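Local coordinates for protein decaprenyl diphosphate synthase (Rhodobacter capsulatus, PDB 3MZV) that probably builds a long-chain polyprenyl diphosphate for quinone side chains, adding isopentenyl units to farnesyl diphosphate with the help of magnesium, at residues Ala162-Ala166 with Trp264-Glu269; Phe216-Asp220 with Thr294-Ala298; Asp221-Tyr225 with Asn235-Phe240; Met247-Ala252 with Thr290-Thr294. All coordinates share one frame; numbering follows the deposited sequence.

Contact 1 (Ala162-Ala166 with Trp264-Glu269)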
loop_
_atom_site.group_PDB
_atom_site.type_symbol
_atom_site.label_atom_id
_atom_site.label_comp_id
_atom_site.label_asym_id
_atom_site.label_seq_id
_atom_site.Cartn_x
_atom_site.Cartn_y
_atom_site.Cartn_z
ATOM N N ALA B 162 -19.624 -5.481 9.591
ATOM C CA ALA B 162 -20.742 -5.602 8.656
ATOM C C ALA B 162 -21.399 -6.952 8.921
ATOM O O ALA B 162 -20.729 -7.903 9.395
ATOM C CB ALA B 162 -20.261 -5.512 7.206
ATOM N N GLN B 163 -22.686 -7.053 8.596
ATOM C CA GLN B 163 -23.437 -8.291 8.799
ATOM C C GLN B 163 -23.601 -8.614 10.239
ATOM O O GLN B 163 -24.078 -9.675 10.543
ATOM C CB GLN B 163 -22.761 -9.510 8.114
ATOM C CG GLN B 163 -22.484 -9.280 6.638
ATOM C CD GLN B 163 -21.795 -10.453 5.935
ATOM O OE1 GLN B 163 -21.647 -11.545 6.481
ATOM N NE2 GLN B 163 -21.421 -10.228 4.703
ATOM N N ASN B 164 -23.263 -7.697 11.133
ATOM C CA ASN B 164 -23.150 -7.989 12.552
ATOM C C ASN B 164 -23.952 -7.011 13.428
ATOM O O ASN B 164 -23.527 -5.882 13.640
ATOM C CB ASN B 164 -21.673 -7.959 12.921
ATOM C CG ASN B 164 -21.402 -8.320 14.377
ATOM O OD1 ASN B 164 -22.307 -8.414 15.193
ATOM N ND2 ASN B 164 -20.105 -8.484 14.711
ATOM N N LEU B 165 -25.099 -7.474 13.942
ATOM C CA LEU B 165 -26.054 -6.637 14.637
ATOM C C LEU B 165 -25.605 -6.181 16.029
ATOM O O LEU B 165 -26.266 -5.342 16.655
ATOM C CB LEU B 165 -27.431 -7.352 14.738
ATOM C CG LEU B 165 -28.178 -7.722 13.446
ATOM C CD1 LEU B 165 -29.553 -8.375 13.761
ATOM C CD2 LEU B 165 -28.346 -6.522 12.512
ATOM N N ALA B 166 -24.513 -6.762 16.536
ATOM C CA ALA B 166 -23.890 -6.325 17.772
ATOM C C ALA B 166 -23.095 -5.030 17.628
ATOM O O ALA B 166 -22.761 -4.399 18.638
ATOM C CB ALA B 166 -22.937 -7.469 18.335
ATOM N N TRP B 264 -34.359 -7.255 10.693
ATOM C CA TRP B 264 -32.943 -6.856 10.608
ATOM C C TRP B 264 -32.017 -8.072 10.502
ATOM O O TRP B 264 -31.038 -8.054 9.742
ATOM C CB TRP B 264 -32.512 -5.963 11.779
ATOM C CG TRP B 264 -33.195 -4.647 11.756
ATOM C CD1 TRP B 264 -34.056 -4.192 12.669
ATOM C CD2 TRP B 264 -33.066 -3.606 10.765
ATOM N NE1 TRP B 264 -34.525 -2.954 12.322
ATOM C CE2 TRP B 264 -33.908 -2.550 11.169
ATOM C CE3 TRP B 264 -32.304 -3.456 9.588
ATOM C CZ2 TRP B 264 -34.036 -1.379 10.446
ATOM C CZ3 TRP B 264 -32.410 -2.297 8.874
ATOM C CH2 TRP B 264 -33.297 -1.265 9.279
ATOM N N LYS B 265 -32.328 -9.131 11.230
ATOM C CA LYS B 265 -31.562 -10.359 11.166
ATOM C C LYS B 265 -31.560 -10.948 9.738
ATOM O O LYS B 265 -30.485 -11.337 9.192
ATOM C CB LYS B 265 -32.145 -11.365 12.144
ATOM C CG LYS B 265 -31.177 -12.307 12.779
ATOM C CD LYS B 265 -31.841 -13.130 13.949
ATOM C CE LYS B 265 -32.243 -12.221 15.175
ATOM N NZ LYS B 265 -31.257 -12.300 16.338
ATOM N N ARG B 266 -32.753 -10.990 9.149
ATOM C CA ARG B 266 -32.960 -11.471 7.799
ATOM C C ARG B 266 -32.132 -10.702 6.792
ATOM O O ARG B 266 -31.325 -11.301 6.083
ATOM C CB ARG B 266 -34.458 -11.423 7.394
ATOM C CG ARG B 266 -34.736 -11.879 5.988
ATOM C CD ARG B 266 -36.197 -12.125 5.738
ATOM N NE ARG B 266 -36.964 -10.878 5.675
ATOM C CZ ARG B 266 -36.993 -10.058 4.629
ATOM N NH1 ARG B 266 -37.760 -8.980 4.667
ATOM N NH2 ARG B 266 -36.269 -10.323 3.527
ATOM N N VAL B 267 -32.295 -9.394 6.751
ATOM C CA VAL B 267 -31.736 -8.593 5.694
ATOM C C VAL B 267 -30.265 -8.203 5.926
ATOM O O VAL B 267 -29.543 -7.987 4.956
ATOM C CB VAL B 267 -32.586 -7.288 5.356
ATOM C CG1 VAL B 267 -34.029 -7.597 4.938
ATOM C CG2 VAL B 267 -32.569 -6.307 6.485
ATOM N N ILE B 268 -29.818 -8.126 7.179
ATOM C CA ILE B 268 -28.442 -7.717 7.526
ATOM C C ILE B 268 -27.538 -8.927 7.843
ATOM O O ILE B 268 -26.512 -9.124 7.187
ATOM C CB ILE B 268 -28.399 -6.719 8.711
ATOM C CG1 ILE B 268 -29.021 -5.365 8.339
ATOM C CG2 ILE B 268 -26.944 -6.473 9.188
ATOM C CD1 ILE B 268 -28.521 -4.747 7.038
ATOM N N GLU B 269 -27.930 -9.724 8.838
ATOM C CA GLU B 269 -27.156 -10.913 9.245
ATOM C C GLU B 269 -27.153 -12.019 8.204
ATOM O O GLU B 269 -26.078 -12.473 7.776
ATOM C CB GLU B 269 -27.739 -11.526 10.493
ATOM C CG GLU B 269 -27.121 -11.138 11.779
ATOM C CD GLU B 269 -27.384 -12.200 12.837
ATOM O OE1 GLU B 269 -27.360 -13.393 12.492
ATOM O OE2 GLU B 269 -27.641 -11.859 14.000
HETATM O O HOH W 1 -23.741 -12.673 9.502
#
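Leu165 presses lengthwise into the surface formed by Trp264, Lys265, Ile268 and Glu269, a case of one loop side chain packing on a helix. From CB, chi1 of -61° sets CG anti to the carbonyl carbon and 3.9 Å from CG of Glu269, whose side chain passes at about a right angle. Beyond CG the branches part. CD1 lies over the helix backbone, 3.8 Å from Lys265 N, while CD2 reaches Ile268 CG2 at 3.6 Å and grazes Trp264 CB. In this mainly helical isoprenoid synthase fold, the contact joins the loop between helices 138-161 and 169-194 to helix 258-270. Cutting Leu165 back to an alanine would probably open a gap beside Ile268 CG2 and leave Glu269 CG without its neighbour. Further back along the loop, two CA-H...O contacts run in opposite senses: Gln163 CA faces Ile268 O, and Glu269 CA faces Gln163 O, each at 3.6 Å. A water donates to both Gln163 O and Glu269 O, and Ile268 O also accepts from Arg243 NE. Within the loop, Asn164 OD1 takes the N-H of Ala166, forming an Asx turn.

Contact 2 (Phe216-Asp220 with Thr294-Ala298)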
loop_
_atom_site.group_PDB
_atom_site.type_symbol
_atom_site.label_atom_id
_atom_site.label_comp_id
_atom_site.label_asym_id
_atom_site.label_seq_id
_atom_site.Cartn_x
_atom_site.Cartn_y
_atom_site.Cartn_z
ATOM N N PHE B 216 -18.440 14.402 7.541
ATOM C CA PHE B 216 -18.473 14.132 6.129
ATOM C C PHE B 216 -18.982 12.704 5.845
ATOM O O PHE B 216 -19.826 12.490 4.998
ATOM C CB PHE B 216 -17.022 14.304 5.637
ATOM C CG PHE B 216 -16.841 14.153 4.185
ATOM C CD1 PHE B 216 -16.918 15.257 3.358
ATOM C CD2 PHE B 216 -16.474 12.913 3.650
ATOM C CE1 PHE B 216 -16.676 15.126 1.980
ATOM C CE2 PHE B 216 -16.239 12.770 2.267
ATOM C CZ PHE B 216 -16.326 13.869 1.442
ATOM N N GLN B 217 -18.484 11.740 6.591
ATOM C CA GLN B 217 -18.897 10.354 6.429
ATOM C C GLN B 217 -20.346 10.140 6.902
ATOM O O GLN B 217 -21.081 9.425 6.265
ATOM C CB GLN B 217 -18.020 9.402 7.178
ATOM C CG GLN B 217 -18.375 7.959 6.911
ATOM C CD GLN B 217 -18.202 7.585 5.469
ATOM O OE1 GLN B 217 -19.134 7.112 4.793
ATOM N NE2 GLN B 217 -17.019 7.837 4.969
ATOM N N ILE B 218 -20.718 10.713 8.043
ATOM C CA ILE B 218 -22.103 10.596 8.489
ATOM C C ILE B 218 -23.065 11.141 7.456
ATOM O O ILE B 218 -24.102 10.510 7.174
ATOM C CB ILE B 218 -22.346 11.287 9.885
ATOM C CG1 ILE B 218 -21.470 10.642 10.951
ATOM C CG2 ILE B 218 -23.868 11.181 10.230
ATOM C CD1 ILE B 218 -21.491 11.291 12.400
ATOM N N VAL B 219 -22.729 12.262 6.826
ATOM C CA VAL B 219 -23.564 12.816 5.751
ATOM C C VAL B 219 -23.715 11.797 4.587
ATOM O O VAL B 219 -24.784 11.537 4.135
ATOM C CB VAL B 219 -23.052 14.172 5.197
ATOM C CG1 VAL B 219 -23.712 14.532 3.826
ATOM C CG2 VAL B 219 -23.344 15.293 6.191
ATOM N N ASP B 220 -22.634 11.197 4.165
ATOM C CA ASP B 220 -22.724 10.177 3.124
ATOM C C ASP B 220 -23.583 8.985 3.542
ATOM O O ASP B 220 -24.438 8.511 2.757
ATOM C CB ASP B 220 -21.339 9.712 2.790
ATOM C CG ASP B 220 -20.655 10.626 1.794
ATOM O OD1 ASP B 220 -21.362 11.445 1.163
ATOM O OD2 ASP B 220 -19.432 10.474 1.634
ATOM N N THR B 294 -29.502 10.666 12.825
ATOM C CA THR B 294 -28.200 10.657 12.139
ATOM C C THR B 294 -27.900 12.053 11.612
ATOM O O THR B 294 -26.772 12.481 11.671
ATOM C CB THR B 294 -28.219 9.604 11.010
ATOM O OG1 THR B 294 -28.534 8.327 11.585
ATOM C CG2 THR B 294 -26.895 9.568 10.232
ATOM N N ARG B 295 -28.906 12.752 11.104
ATOM C CA ARG B 295 -28.750 14.146 10.683
ATOM C C ARG B 295 -28.190 14.986 11.835
ATOM O O ARG B 295 -27.225 15.731 11.675
ATOM C CB ARG B 295 -30.063 14.710 10.184
ATOM C CG ARG B 295 -29.919 16.031 9.482
ATOM C CD ARG B 295 -31.261 16.571 9.117
ATOM N NE ARG B 295 -31.817 17.354 10.218
ATOM C CZ ARG B 295 -31.494 18.616 10.502
ATOM N NH1 ARG B 295 -32.085 19.218 11.517
ATOM N NH2 ARG B 295 -30.609 19.302 9.774
ATOM N N LEU B 296 -28.820 14.886 13.011
ATOM C CA LEU B 296 -28.317 15.565 14.193
ATOM C C LEU B 296 -26.874 15.226 14.542
ATOM O O LEU B 296 -26.132 16.103 14.935
ATOM C CB LEU B 296 -29.198 15.275 15.435
ATOM C CG LEU B 296 -30.623 15.829 15.427
ATOM C CD1 LEU B 296 -31.284 15.517 16.790
ATOM C CD2 LEU B 296 -30.624 17.278 15.171
ATOM N N ALA B 297 -26.468 13.959 14.421
ATOM C CA ALA B 297 -25.100 13.553 14.746
ATOM C C ALA B 297 -24.142 14.303 13.813
ATOM O O ALA B 297 -23.142 14.888 14.255
ATOM C CB ALA B 297 -24.912 12.031 14.578
ATOM N N ALA B 298 -24.491 14.324 12.529
ATOM C CA ALA B 298 -23.669 15.040 11.527
ATOM C C ALA B 298 -23.538 16.540 11.801
ATOM O O ALA B 298 -22.430 17.080 11.767
ATOM C CB ALA B 298 -24.234 14.789 10.105
#
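Ile218 faces Thr294, Ala297 and Ala298 with its two branches spread over different partners, and its orientation sets which of them each branch meets. With chi1 (to CG1) at -60°, CG2 stands anti to the backbone N, where it meets the methyl of Thr294 obliquely, CG2 to CG2 at 3.4 Å, closer than ordinary van der Waals contact, so the packing is tight at this point. The same Ile218 CG2 also lies 3.6 Å from Ala298 CB, fitting between two residues one helical turn apart. The longer branch takes another course: Ile218 CD1 reaches Ala297 CB at 4.1 Å. The pairing is thus a branched side chain set against small ones, and the two alanine methyls permit a close approach, with the axes of the short helical segments 216-220 and 294-298 only 8.9 Å apart and running nearly antiparallel at 159°. On helix 199-224, Ile218 and Val219 immediately precede the second aspartate-rich DDxxD motif of trans-prenyl diphosphate synthases, whose first aspartate is Asp220. Val219 adds a lateral contact, its CG2 lying 4.0 Å from Ala298 CB, and its side chain is further covered by Val329, Arg331 and Val332 near the C terminus. On another flank Ile218 touches Tyr172 and Ile176 of helix 169-194. Phe216 points away from helix 290-308, and its ring meets that of Phe184 with the planes inclined at about 55°.

Contact 3 (Asp221-Tyr225 with Asn235-Phe240)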
loop_
_atom_site.group_PDB
_atom_site.type_symbol
_atom_site.label_atom_id
_atom_site.label_comp_id
_atom_site.label_asym_id
_atom_site.label_seq_id
_atom_site.Cartn_x
_atom_site.Cartn_y
_atom_site.Cartn_z
ATOM N N ASP B 221 -23.388 8.541 4.779
ATOM C CA ASP B 221 -24.165 7.380 5.294
ATOM C C ASP B 221 -25.661 7.711 5.385
ATOM O O ASP B 221 -26.500 6.868 5.101
ATOM C CB ASP B 221 -23.643 6.891 6.635
ATOM C CG ASP B 221 -22.177 6.421 6.573
ATOM O OD1 ASP B 221 -21.632 6.231 5.476
ATOM O OD2 ASP B 221 -21.585 6.244 7.642
ATOM N N LEU B 222 -25.981 8.958 5.755
ATOM C CA LEU B 222 -27.354 9.416 5.826
ATOM C C LEU B 222 -28.000 9.470 4.434
ATOM O O LEU B 222 -29.103 8.951 4.197
ATOM C CB LEU B 222 -27.394 10.785 6.515
ATOM C CG LEU B 222 -28.758 11.506 6.550
ATOM C CD1 LEU B 222 -29.935 10.646 7.022
ATOM C CD2 LEU B 222 -28.644 12.760 7.403
ATOM N N LEU B 223 -27.269 10.066 3.501
ATOM C CA LEU B 223 -27.773 10.229 2.155
ATOM C C LEU B 223 -27.937 8.861 1.473
ATOM O O LEU B 223 -28.797 8.688 0.613
ATOM C CB LEU B 223 -26.842 11.133 1.362
ATOM C CG LEU B 223 -26.763 12.625 1.716
ATOM C CD1 LEU B 223 -25.589 13.258 0.926
ATOM C CD2 LEU B 223 -28.064 13.398 1.458
ATOM N N ASP B 224 -27.163 7.878 1.904
ATOM C CA ASP B 224 -27.289 6.533 1.344
ATOM C C ASP B 224 -28.685 5.906 1.589
ATOM O O ASP B 224 -29.118 5.052 0.809
ATOM C CB ASP B 224 -26.249 5.627 1.913
ATOM C CG ASP B 224 -25.767 4.593 0.898
ATOM O OD1 ASP B 224 -25.073 5.026 -0.043
ATOM O OD2 ASP B 224 -26.115 3.395 1.028
ATOM N N TYR B 225 -29.362 6.329 2.656
ATOM C CA TYR B 225 -30.744 5.882 2.972
ATOM C C TYR B 225 -31.828 6.920 2.712
ATOM O O TYR B 225 -32.933 6.881 3.297
ATOM C CB TYR B 225 -30.813 5.387 4.407
ATOM C CG TYR B 225 -30.188 4.053 4.608
ATOM C CD1 TYR B 225 -30.891 2.903 4.310
ATOM C CD2 TYR B 225 -28.892 3.917 5.135
ATOM C CE1 TYR B 225 -30.334 1.650 4.528
ATOM C CE2 TYR B 225 -28.331 2.679 5.324
ATOM C CZ TYR B 225 -29.059 1.543 5.009
ATOM O OH TYR B 225 -28.532 0.305 5.209
ATOM N N ASN B 235 -28.706 7.566 -5.708
ATOM C CA ASN B 235 -27.527 7.227 -4.924
ATOM C C ASN B 235 -27.860 6.475 -3.631
ATOM O O ASN B 235 -27.083 6.564 -2.685
ATOM C CB ASN B 235 -26.675 8.489 -4.567
ATOM C CG ASN B 235 -26.551 9.507 -5.722
ATOM O OD1 ASN B 235 -25.571 9.494 -6.462
ATOM N ND2 ASN B 235 -27.525 10.418 -5.837
ATOM N N THR B 236 -28.979 5.749 -3.566
ATOM C CA THR B 236 -29.367 5.097 -2.310
ATOM C C THR B 236 -29.281 3.586 -2.380
ATOM O O THR B 236 -29.455 2.998 -3.456
ATOM C CB THR B 236 -30.791 5.458 -1.877
ATOM O OG1 THR B 236 -31.734 4.931 -2.823
ATOM C CG2 THR B 236 -30.934 6.976 -1.721
ATOM N N GLY B 237 -29.000 2.964 -1.231
ATOM C CA GLY B 237 -29.120 1.524 -1.111
ATOM C C GLY B 237 -27.851 0.709 -1.109
ATOM O O GLY B 237 -27.925 -0.483 -0.838
ATOM N N ASP B 238 -26.688 1.311 -1.408
ATOM C CA ASP B 238 -25.447 0.531 -1.463
ATOM C C ASP B 238 -25.047 -0.025 -0.099
ATOM O O ASP B 238 -24.604 -1.164 0.008
ATOM C CB ASP B 238 -24.258 1.362 -1.991
ATOM C CG ASP B 238 -24.360 1.693 -3.487
ATOM O OD1 ASP B 238 -25.177 1.077 -4.219
ATOM O OD2 ASP B 238 -23.584 2.579 -3.924
ATOM N N ASP B 239 -25.134 0.786 0.948
ATOM C CA ASP B 239 -24.694 0.318 2.246
ATOM C C ASP B 239 -25.599 -0.832 2.714
ATOM O O ASP B 239 -25.125 -1.801 3.346
ATOM C CB ASP B 239 -24.728 1.453 3.277
ATOM C CG ASP B 239 -23.658 2.504 3.030
ATOM O OD1 ASP B 239 -22.728 2.240 2.232
ATOM O OD2 ASP B 239 -23.762 3.594 3.613
ATOM N N PHE B 240 -26.888 -0.705 2.392
ATOM C CA PHE B 240 -27.891 -1.715 2.766
ATOM C C PHE B 240 -27.552 -3.048 2.059
ATOM O O PHE B 240 -27.389 -4.066 2.696
ATOM C CB PHE B 240 -29.281 -1.249 2.383
ATOM C CG PHE B 240 -30.384 -2.191 2.831
ATOM C CD1 PHE B 240 -30.686 -2.357 4.175
ATOM C CD2 PHE B 240 -31.133 -2.867 1.900
ATOM C CE1 PHE B 240 -31.709 -3.245 4.570
ATOM C CE2 PHE B 240 -32.154 -3.731 2.270
ATOM C CZ PHE B 240 -32.434 -3.923 3.612
HETATM O O HOH W 2 -25.436 4.228 5.516
HETATM O O HOH W 3 -22.075 5.626 3.012
HETATM O O HOH W 4 -28.161 2.007 1.812
HETATM O O HOH W 5 -22.373 3.873 0.112
#
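Asp224 and Asp239 are joined by the nearly straight bond from Asp239 N to Asp224 OD2, 2.8 Å long with an angle of 168° at the hydrogen. The donor comes in on the syn side of the carboxylate, tilted 27° out of its plane. A second bond links the backbones: Gly237 N donates to Asp224 O at 2.9 Å, in the carbonyl plane. Through these two bonds the end of helix 199-224 holds the start of helix 238-241. Gly237, at the N-cap position, has a positive phi at which a CB would jam against the preceding carbonyl oxygen. The carboxylates of Asp224 and Asp239 lie stacked, their planes 23° apart and Asp224 OD2 3.5 Å from Asp239 OD2. Asp220, Asp221 and Asp224 belong to the second DDxxD motif, which in relatives, together with the first aspartate-rich motif, binds the magnesium ions that hold the allylic diphosphate; Asp221 OD2 is hydrogen-bonded to Tyr172 OH. Waters join backbone to carboxylate: one donates to the backbone Asp221 O and to Asp239 OD2, another donates to Asp224 OD2 and accepts from the backbone Phe240 N. An alanine at Asp224 would remove the acceptor of Asp239 N and is likely to leave the start of helix 238-241 less firmly positioned. The water at Phe240 N sits over the centre of one Tyr225 ring face. Outward, packing takes over. Tyr225 and Phe240 cross at about a right angle: Tyr225 CE1 lies 3.8 Å from Phe240 CB, and Tyr225 OH lies at the edge of the Phe240 ring, in its plane.

Contact 4 (Met247-Ala252 with Thr290-Thr294)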
loop_
_atom_site.group_PDB
_atom_site.type_symbol
_atom_site.label_atom_id
_atom_site.label_comp_id
_atom_site.label_asym_id
_atom_site.label_seq_id
_atom_site.Cartn_x
_atom_site.Cartn_y
_atom_site.Cartn_z
ATOM N N MET B 247 -24.793 4.230 11.211
ATOM C CA MET B 247 -25.617 4.847 12.245
ATOM C C MET B 247 -27.147 4.634 12.095
ATOM O O MET B 247 -27.784 4.259 13.072
ATOM C CB MET B 247 -25.277 6.338 12.419
ATOM C CG MET B 247 -25.801 6.946 13.639
ATOM S SD MET B 247 -25.231 8.706 13.957
ATOM C CE MET B 247 -23.843 8.316 15.083
ATOM N N PRO B 248 -27.733 4.890 10.907
ATOM C CA PRO B 248 -29.209 4.826 10.830
ATOM C C PRO B 248 -29.704 3.390 11.049
ATOM O O PRO B 248 -30.791 3.164 11.557
ATOM C CB PRO B 248 -29.517 5.268 9.407
ATOM C CG PRO B 248 -28.225 5.670 8.824
ATOM C CD PRO B 248 -27.136 5.425 9.674
ATOM N N VAL B 249 -28.889 2.406 10.664
ATOM C CA VAL B 249 -29.228 1.010 10.947
ATOM C C VAL B 249 -29.012 0.679 12.383
ATOM O O VAL B 249 -29.882 0.108 13.009
ATOM C CB VAL B 249 -28.432 0.022 10.082
ATOM C CG1 VAL B 249 -28.811 -1.461 10.412
ATOM C CG2 VAL B 249 -28.622 0.338 8.602
ATOM N N ILE B 250 -27.821 0.990 12.919
ATOM C CA ILE B 250 -27.513 0.672 14.331
ATOM C C ILE B 250 -28.605 1.223 15.284
ATOM O O ILE B 250 -29.057 0.548 16.203
ATOM C CB ILE B 250 -26.150 1.281 14.715
ATOM C CG1 ILE B 250 -25.037 0.580 13.957
ATOM C CG2 ILE B 250 -25.936 1.232 16.227
ATOM C CD1 ILE B 250 -23.697 1.425 13.952
ATOM N N LYS B 251 -28.977 2.474 15.069
ATOM C CA LYS B 251 -29.990 3.114 15.922
ATOM C C LYS B 251 -31.351 2.414 15.798
ATOM O O LYS B 251 -32.045 2.272 16.773
ATOM C CB LYS B 251 -30.140 4.585 15.579
ATOM C CG LYS B 251 -29.005 5.457 16.081
ATOM C CD LYS B 251 -29.267 6.925 15.780
ATOM C CE LYS B 251 -28.137 7.859 16.264
ATOM N NZ LYS B 251 -28.035 7.873 17.746
ATOM N N ALA B 252 -31.723 1.951 14.611
ATOM C CA ALA B 252 -33.030 1.288 14.436
ATOM C C ALA B 252 -32.963 -0.116 15.085
ATOM O O ALA B 252 -33.910 -0.552 15.740
ATOM C CB ALA B 252 -33.404 1.239 12.940
ATOM N N THR B 290 -34.506 7.529 13.332
ATOM C CA THR B 290 -33.064 7.327 13.223
ATOM C C THR B 290 -32.355 8.080 12.076
ATOM O O THR B 290 -31.146 8.289 12.130
ATOM C CB THR B 290 -32.668 5.848 13.164
ATOM O OG1 THR B 290 -32.861 5.326 11.858
ATOM C CG2 THR B 290 -33.434 5.022 14.172
ATOM N N LEU B 291 -33.095 8.464 11.066
ATOM C CA LEU B 291 -32.532 9.291 9.978
ATOM C C LEU B 291 -32.362 10.740 10.474
ATOM O O LEU B 291 -31.313 11.336 10.319
ATOM C CB LEU B 291 -33.397 9.164 8.735
ATOM C CG LEU B 291 -33.283 7.745 8.120
ATOM C CD1 LEU B 291 -34.357 7.580 7.044
ATOM C CD2 LEU B 291 -31.869 7.526 7.533
ATOM N N GLU B 292 -33.375 11.266 11.189
ATOM C CA GLU B 292 -33.231 12.570 11.835
ATOM C C GLU B 292 -32.134 12.521 12.878
ATOM O O GLU B 292 -31.337 13.430 12.995
ATOM C CB GLU B 292 -34.564 13.021 12.440
ATOM C CG GLU B 292 -34.507 14.401 13.147
ATOM C CD GLU B 292 -34.065 15.548 12.229
ATOM O OE1 GLU B 292 -34.142 15.463 10.993
ATOM O OE2 GLU B 292 -33.636 16.566 12.740
ATOM N N ALA B 293 -32.053 11.416 13.626
ATOM C CA ALA B 293 -31.035 11.289 14.636
ATOM C C ALA B 293 -29.642 11.308 13.997
ATOM O O ALA B 293 -28.717 11.905 14.530
ATOM C CB ALA B 293 -31.250 9.937 15.458
ATOM N N THR B 294 -29.502 10.666 12.825
ATOM C CA THR B 294 -28.200 10.657 12.139
ATOM C C THR B 294 -27.900 12.053 11.612
ATOM O O THR B 294 -26.772 12.481 11.671
ATOM C CB THR B 294 -28.219 9.604 11.010
ATOM O OG1 THR B 294 -28.534 8.327 11.585
ATOM C CG2 THR B 294 -26.895 9.568 10.232
#
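Thr290 meets Pro248 through a hydroxyl that chi1 of 80° places between its own backbone N and carbonyl carbon. From there OG1 donates to Pro248 O at 3.0 Å, in the carbonyl plane and on a lone pair, while CG2, anti to the carbonyl carbon, lies 3.5 Å from Ala252 N and beside Lys251 CB. The case illustrates how a threonine near a helix start can bond to a carbonyl of the neighbouring helix. Pro248 O is already engaged, if weakly, by Ala252 N, one turn on. The hydroxyl of Thr294 turns inward instead: its OG1 donates to Thr290 O at 2.7 Å, approaching almost in line with the C=O bond, and that carbonyl also receives Thr294 N. Pro248 lies across Thr294 at about a right angle, its CD 3.7 Å from OG1, and Met247 slides past Thr294 in the opposite direction. Two apolar contacts flank this polar core. Pro248 CB rests 3.8 Å from Leu291 CD2, and the extended part of the Lys251 chain lays CD 3.6 Å from Ala293 CB before bending at its last torsion, where NZ forms a salt bridge with Glu169. The axes of the short helical segments 247-252 and 290-294 approach to 8.6 Å, their N-to-C directions 129° apart. Around the pair, Met285 of helix 277-287 touches Pro248, Thr290 and Leu291, helix 169-194 covers Met247 through Tyr172, and Leu222 of helix 199-224 packs against Leu291 and Thr294.

Overall arrangement
Going from the N terminus, contact 1 opens first, in the loop after helix 138-161, and closes on helix 258-270. Inside that loop lies contact 3, a short closure from the end of helix 199-224 to helix 238-241. Contact 2 starts just before it on the same helix and ends on helix 290-308, so it also encloses contact 3 but crosses contact 1. Contact 4, from helix 247-254 to helix 290-308, follows contact 3 in series, crosses contact 1 and shares Thr294 with contact 2. Contacts 2 and 4 thus bind helix 290-308 to two earlier helices, while Leu222 and Tyr225 bring contact 3 against them and Trp264 packs contact 1 on helix 247-254.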